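Local coordinates for protein beta-N-acetylhexosaminidase (Bacteroides fragilis, PDB 4PYS) that probably hydrolyses terminal, non-reducing N-acetylhexosamine residues from glycoconjugates as a glycoside hydrolase family 20 beta-N-acetylhexosaminidase, at residues Asp138-Lys150 and Pro195-Ile209. Sequence-based numbering, arbitrary orientation.
Sequences DSGRQYQKVSTIK and PEQQGFYSQEEVKEI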
loop_
_atom_site.group_PDB
_atom_site.type_symbol
_atom_site.label_atom_id
_atom_site.label_comp_id
_atom_site.label_asym_id
_atom_site.label_seq_id
_atom_site.Cartn_x
_atom_site.Cartn_y
_atom_site.Cartn_z
ATOM N N ASP A 138 2.548 2.124 8.646
ATOM C CA ASP A 138 3.512 2.980 9.331
ATOM C C ASP A 138 4.426 2.097 10.169
ATOM O O ASP A 138 4.058 1.677 11.271
ATOM C CB ASP A 138 2.743 3.965 10.220
ATOM C CG ASP A 138 3.634 4.908 11.015
ATOM O OD1 ASP A 138 4.893 4.842 10.959
ATOM O OD2 ASP A 138 3.041 5.736 11.729
ATOM N N SER A 139 5.604 1.804 9.620
ATOM C CA SER A 139 6.660 1.093 10.329
ATOM C C SER A 139 7.713 2.079 10.816
ATOM O O SER A 139 8.818 1.683 11.147
ATOM C CB SER A 139 7.334 0.067 9.409
ATOM O OG SER A 139 6.420 -0.921 8.969
ATOM N N GLY A 140 7.393 3.369 10.840
ATOM C CA GLY A 140 8.332 4.339 11.389
ATOM C C GLY A 140 8.105 4.516 12.885
ATOM O O GLY A 140 9.029 4.384 13.697
ATOM N N ARG A 141 6.861 4.802 13.261
ATOM C CA ARG A 141 6.538 5.038 14.676
ATOM C C ARG A 141 6.553 3.760 15.501
ATOM O O ARG A 141 6.791 3.786 16.720
ATOM C CB ARG A 141 5.150 5.664 14.794
ATOM C CG ARG A 141 5.054 7.036 14.169
ATOM C CD ARG A 141 3.729 7.707 14.483
ATOM N NE ARG A 141 3.747 9.111 14.086
ATOM C CZ ARG A 141 3.625 9.530 12.831
ATOM N NH1 ARG A 141 3.657 10.829 12.558
ATOM N NH2 ARG A 141 3.478 8.650 11.846
ATOM N N GLN A 142 6.265 2.651 14.834
ATOM C CA GLN A 142 6.210 1.345 15.476
ATOM C C GLN A 142 6.984 0.358 14.617
ATOM O O GLN A 142 7.000 0.473 13.398
ATOM C CB GLN A 142 4.755 0.876 15.595
ATOM C CG GLN A 142 3.921 1.657 16.615
ATOM C CD GLN A 142 4.393 1.457 18.038
ATOM O OE1 GLN A 142 4.835 0.365 18.407
ATOM N NE2 GLN A 142 4.310 2.509 18.852
ATOM N N TYR A 143 7.640 -0.604 15.254
ATOM C CA TYR A 143 8.269 -1.703 14.528
ATOM C C TYR A 143 7.328 -2.901 14.518
ATOM O O TYR A 143 6.813 -3.288 15.569
ATOM C CB TYR A 143 9.610 -2.075 15.200
ATOM C CG TYR A 143 10.203 -3.373 14.692
ATOM C CD1 TYR A 143 10.924 -3.418 13.495
ATOM C CD2 TYR A 143 10.031 -4.556 15.400
ATOM C CE1 TYR A 143 11.457 -4.616 13.026
ATOM C CE2 TYR A 143 10.553 -5.747 14.944
ATOM C CZ TYR A 143 11.264 -5.775 13.759
ATOM O OH TYR A 143 11.777 -6.976 13.314
ATOM N N GLN A 144 7.074 -3.462 13.335
ATOM C CA GLN A 144 6.353 -4.727 13.239
ATOM C C GLN A 144 7.311 -5.806 12.771
ATOM O O GLN A 144 8.136 -5.563 11.875
ATOM C CB GLN A 144 5.187 -4.616 12.254
ATOM C CG GLN A 144 4.175 -3.533 12.612
ATOM C CD GLN A 144 4.531 -2.202 12.012
ATOM O OE1 GLN A 144 5.359 -2.126 11.104
ATOM N NE2 GLN A 144 3.894 -1.142 12.496
ATOM N N LYS A 145 7.202 -7.004 13.340
ATOM C CA LYS A 145 8.095 -8.080 12.909
ATOM C C LYS A 145 7.880 -8.457 11.452
ATOM O O LYS A 145 6.840 -8.152 10.864
ATOM C CB LYS A 145 8.042 -9.304 13.827
ATOM C CG LYS A 145 6.695 -9.695 14.358
ATOM C CD LYS A 145 6.907 -10.554 15.604
ATOM C CE LYS A 145 5.605 -10.843 16.326
ATOM N NZ LYS A 145 4.843 -11.953 15.695
ATOM N N VAL A 146 8.884 -9.097 10.865
ATOM C CA VAL A 146 8.828 -9.434 9.444
ATOM C C VAL A 146 7.584 -10.249 9.098
ATOM O O VAL A 146 6.949 -10.001 8.070
ATOM C CB VAL A 146 10.105 -10.180 9.003
ATOM C CG1 VAL A 146 9.942 -10.758 7.616
ATOM C CG2 VAL A 146 11.294 -9.241 9.045
ATOM N N SER A 147 7.216 -11.200 9.955
ATOM C CA SER A 147 6.027 -12.018 9.670
ATOM C C SER A 147 4.754 -11.173 9.629
ATOM O O SER A 147 3.790 -11.516 8.941
ATOM C CB SER A 147 5.890 -13.162 10.679
ATOM O OG SER A 147 5.781 -12.673 12.001
ATOM N N THR A 148 4.752 -10.064 10.364
ATOM C CA THR A 148 3.606 -9.153 10.377
ATOM C C THR A 148 3.582 -8.266 9.138
ATOM O O THR A 148 2.516 -8.011 8.573
ATOM C CB THR A 148 3.566 -8.315 11.669
ATOM O OG1 THR A 148 3.406 -9.192 12.798
ATOM C CG2 THR A 148 2.413 -7.313 11.644
ATOM N N ILE A 149 4.749 -7.802 8.696
ATOM C CA ILE A 149 4.817 -7.121 7.407
ATOM C C ILE A 149 4.276 -8.050 6.314
ATOM O O ILE A 149 3.466 -7.641 5.475
ATOM C CB ILE A 149 6.258 -6.700 7.059
ATOM C CG1 ILE A 149 6.840 -5.783 8.147
ATOM C CG2 ILE A 149 6.298 -6.026 5.678
ATOM C CD1 ILE A 149 6.117 -4.434 8.246
ATOM N N LYS A 150 4.695 -9.314 6.337
ATOM C CA LYS A 150 4.200 -10.279 5.344
ATOM C C LYS A 150 2.687 -10.452 5.412
ATOM O O LYS A 150 2.029 -10.562 4.380
ATOM C CB LYS A 150 4.883 -11.642 5.528
ATOM C CG LYS A 150 6.342 -11.656 5.078
ATOM C CD LYS A 150 6.957 -13.015 5.322
ATOM C CE LYS A 150 8.389 -13.063 4.828
ATOM N NZ LYS A 150 8.986 -14.399 5.105
ATOM N N PRO A 195 6.503 0.506 23.836
ATOM C CA PRO A 195 6.285 -0.881 23.420
ATOM C C PRO A 195 6.434 -1.043 21.922
ATOM O O PRO A 195 5.812 -0.295 21.162
ATOM C CB PRO A 195 4.828 -1.131 23.818
ATOM C CG PRO A 195 4.615 -0.236 24.998
ATOM C CD PRO A 195 5.404 1.008 24.682
ATOM N N GLU A 196 7.245 -2.012 21.515
ATOM C CA GLU A 196 7.440 -2.329 20.105
ATOM C C GLU A 196 7.963 -1.153 19.275
ATOM O O GLU A 196 7.669 -1.064 18.091
ATOM C CB GLU A 196 6.155 -2.904 19.479
ATOM C CG GLU A 196 5.706 -4.212 20.134
ATOM C CD GLU A 196 4.389 -4.744 19.585
ATOM O OE1 GLU A 196 3.907 -4.232 18.553
ATOM O OE2 GLU A 196 3.834 -5.684 20.196
ATOM N N GLN A 197 8.752 -0.261 19.879
ATOM C CA GLN A 197 9.292 0.860 19.104
ATOM C C GLN A 197 10.760 0.677 18.699
ATOM O O GLN A 197 11.364 1.583 18.119
ATOM C CB GLN A 197 9.075 2.192 19.829
ATOM C CG GLN A 197 7.609 2.647 19.803
ATOM C CD GLN A 197 7.418 4.077 20.278
ATOM O OE1 GLN A 197 7.978 4.486 21.291
ATOM N NE2 GLN A 197 6.613 4.842 19.548
ATOM N N GLN A 198 11.320 -0.499 18.975
ATOM C CA GLN A 198 12.736 -0.757 18.696
ATOM C C GLN A 198 12.899 -1.821 17.615
ATOM O O GLN A 198 12.229 -2.852 17.644
ATOM C CB GLN A 198 13.481 -1.186 19.966
ATOM C CG GLN A 198 13.274 -0.268 21.168
ATOM C CD GLN A 198 11.926 -0.486 21.847
ATOM O OE1 GLN A 198 11.385 -1.595 21.842
ATOM N NE2 GLN A 198 11.370 0.581 22.416
ATOM N N GLY A 199 13.781 -1.565 16.651
ATOM C CA GLY A 199 14.106 -2.569 15.653
ATOM C C GLY A 199 14.115 -2.025 14.242
ATOM O O GLY A 199 13.537 -0.970 13.980
ATOM N N PHE A 200 14.751 -2.751 13.326
ATOM C CA PHE A 200 14.816 -2.305 11.935
ATOM C C PHE A 200 14.803 -3.479 10.979
ATOM O O PHE A 200 14.921 -4.637 11.394
ATOM C CB PHE A 200 16.068 -1.456 11.699
ATOM C CG PHE A 200 17.357 -2.202 11.914
ATOM C CD1 PHE A 200 17.884 -2.339 13.187
ATOM C CD2 PHE A 200 18.037 -2.771 10.839
ATOM C CE1 PHE A 200 19.082 -3.026 13.399
ATOM C CE2 PHE A 200 19.235 -3.460 11.040
ATOM C CZ PHE A 200 19.753 -3.587 12.324
ATOM N N TYR A 201 14.669 -3.168 9.695
ATOM C CA TYR A 201 14.683 -4.168 8.641
ATOM C C TYR A 201 16.048 -4.135 7.958
ATOM O O TYR A 201 16.448 -3.115 7.388
ATOM C CB TYR A 201 13.542 -3.892 7.671
ATOM C CG TYR A 201 12.247 -3.760 8.442
ATOM C CD1 TYR A 201 11.621 -4.886 8.973
ATOM C CD2 TYR A 201 11.695 -2.511 8.711
ATOM C CE1 TYR A 201 10.445 -4.771 9.716
ATOM C CE2 TYR A 201 10.523 -2.382 9.461
ATOM C CZ TYR A 201 9.906 -3.520 9.962
ATOM O OH TYR A 201 8.746 -3.416 10.718
ATOM N N SER A 202 16.781 -5.239 8.060
ATOM C CA SER A 202 18.103 -5.330 7.447
ATOM C C SER A 202 17.918 -5.462 5.945
ATOM O O SER A 202 16.812 -5.733 5.476
ATOM C CB SER A 202 18.844 -6.557 7.962
ATOM O OG SER A 202 18.180 -7.730 7.535
ATOM N N GLN A 203 18.990 -5.281 5.178
ATOM C CA GLN A 203 18.856 -5.391 3.732
ATOM C C GLN A 203 18.450 -6.812 3.328
ATOM O O GLN A 203 17.708 -6.995 2.363
ATOM C CB GLN A 203 20.135 -4.903 3.032
ATOM C CG GLN A 203 20.421 -3.448 3.401
ATOM C CD GLN A 203 21.273 -2.704 2.386
ATOM O OE1 GLN A 203 21.979 -3.309 1.574
ATOM N NE2 GLN A 203 21.213 -1.372 2.435
ATOM N N GLU A 204 18.909 -7.802 4.097
ATOM C CA GLU A 204 18.532 -9.202 3.875
ATOM C C GLU A 204 17.036 -9.429 4.078
ATOM O O GLU A 204 16.382 -10.088 3.270
ATOM C CB GLU A 204 19.319 -10.122 4.811
ATOM C CG GLU A 204 20.543 -10.738 4.165
ATOM C CD GLU A 204 20.201 -11.467 2.885
ATOM O OE1 GLU A 204 19.361 -12.391 2.929
ATOM O OE2 GLU A 204 20.762 -11.104 1.830
ATOM N N GLU A 205 16.503 -8.896 5.172
ATOM C CA GLU A 205 15.060 -8.966 5.428
ATOM C C GLU A 205 14.236 -8.267 4.341
ATOM O O GLU A 205 13.172 -8.751 3.942
ATOM C CB GLU A 205 14.735 -8.381 6.809
ATOM C CG GLU A 205 15.202 -9.258 7.974
ATOM C CD GLU A 205 15.150 -8.550 9.325
ATOM O OE1 GLU A 205 15.435 -7.334 9.383
ATOM O OE2 GLU A 205 14.839 -9.218 10.335
ATOM N N VAL A 206 14.719 -7.125 3.862
ATOM C CA VAL A 206 14.041 -6.422 2.779
ATOM C C VAL A 206 14.010 -7.286 1.528
ATOM O O VAL A 206 12.989 -7.361 0.855
ATOM C CB VAL A 206 14.711 -5.069 2.477
ATOM C CG1 VAL A 206 14.183 -4.484 1.156
ATOM C CG2 VAL A 206 14.461 -4.103 3.620
ATOM N N LYS A 207 15.124 -7.955 1.232
ATOM C CA LYS A 207 15.179 -8.851 0.081
ATOM C C LYS A 207 14.131 -9.958 0.207
ATOM O O LYS A 207 13.458 -10.291 -0.768
ATOM C CB LYS A 207 16.568 -9.466 -0.074
ATOM C CG LYS A 207 16.733 -10.230 -1.378
ATOM C CD LYS A 207 18.108 -10.868 -1.461
ATOM C CE LYS A 207 18.265 -11.631 -2.760
ATOM N NZ LYS A 207 18.990 -12.921 -2.556
ATOM N N GLU A 208 13.997 -10.516 1.408
ATOM C CA GLU A 208 12.990 -11.547 1.681
ATOM C C GLU A 208 11.583 -10.995 1.443
ATOM O O GLU A 208 10.751 -11.629 0.793
ATOM C CB GLU A 208 13.125 -12.049 3.126
ATOM C CG GLU A 208 12.096 -13.107 3.538
ATOM C CD GLU A 208 12.202 -13.515 5.003
ATOM O OE1 GLU A 208 13.060 -12.963 5.727
ATOM O OE2 GLU A 208 11.419 -14.389 5.435
ATOM N N ILE A 209 11.325 -9.809 1.979
ATOM C CA ILE A 209 10.020 -9.156 1.834
ATOM C C ILE A 209 9.684 -8.829 0.383
ATOM O O ILE A 209 8.550 -9.043 -0.071
ATOM C CB ILE A 209 9.953 -7.917 2.741
ATOM C CG1 ILE A 209 9.741 -8.367 4.192
ATOM C CG2 ILE A 209 8.857 -6.972 2.306
ATOM C CD1 ILE A 209 10.171 -7.364 5.223
HETATM O O HOH W 1 4.528 -2.350 16.671
HETATM O O HOH W 2 13.463 -6.894 11.532
#
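Tyr143 and Tyr201 pair as two offset aromatic rings, their planes 27° apart and slid until they barely overlap, with CE1 of Tyr143 3.5 Å from CE1 of Tyr201. With CG anti to the backbone N, the Tyr143 ring is carried over the chain at Gly199, whose CA sits over one face, toward the rim, 4.2 Å from the ring centroid in a CH-pi contact.

Polar bonds fix the two loops around this pair. The Tyr201 hydroxyl donates to Gln144 O at 2.5 Å, in the carbonyl plane and on a lone pair, with the acceptor at the edge of the tyrosine ring. Tyr143 N gives Glu196 O a fairly straight bond (2.9 Å, 163°), whereas NE2 of Gln197 reaches Arg141 O at a more bent 137°; OE1 of Gln197 accepts from Gly194 N. One water bridges Tyr143 O and Glu196 OE1, which Glu443 N also binds, and a second joins Tyr143 OH to Phe200 O.

In the TIM-barrel catalytic domain of family 20, loop 139-145 follows the C-terminal end of strand 132-138 and leads into helix 146-158; a glycerol beside Arg141 is consistent with a pocket there, without proving one. Loop 195-202 leads separately into helix 203-214, which begins with a capping box of Ser202 and Glu205.

Apolar contact continues between the helix starts, whose short axes come within 10.9 Å at closest approach. CD1 of Ile209 fits against CG1 of Val146 and CG2 of Ile149, while Trp166 of the underlying strand touches both isoleucines. CG2 of Val146 lies against the Glu205 side chain and at the edge of the Tyr201 ring. Farther out, the extended Lys150 chain crosses that of Glu208 at about a right angle, and NZ of Lys150 forms a salt bridge with OE2 of Glu208 whose very short modelled length is doubtful.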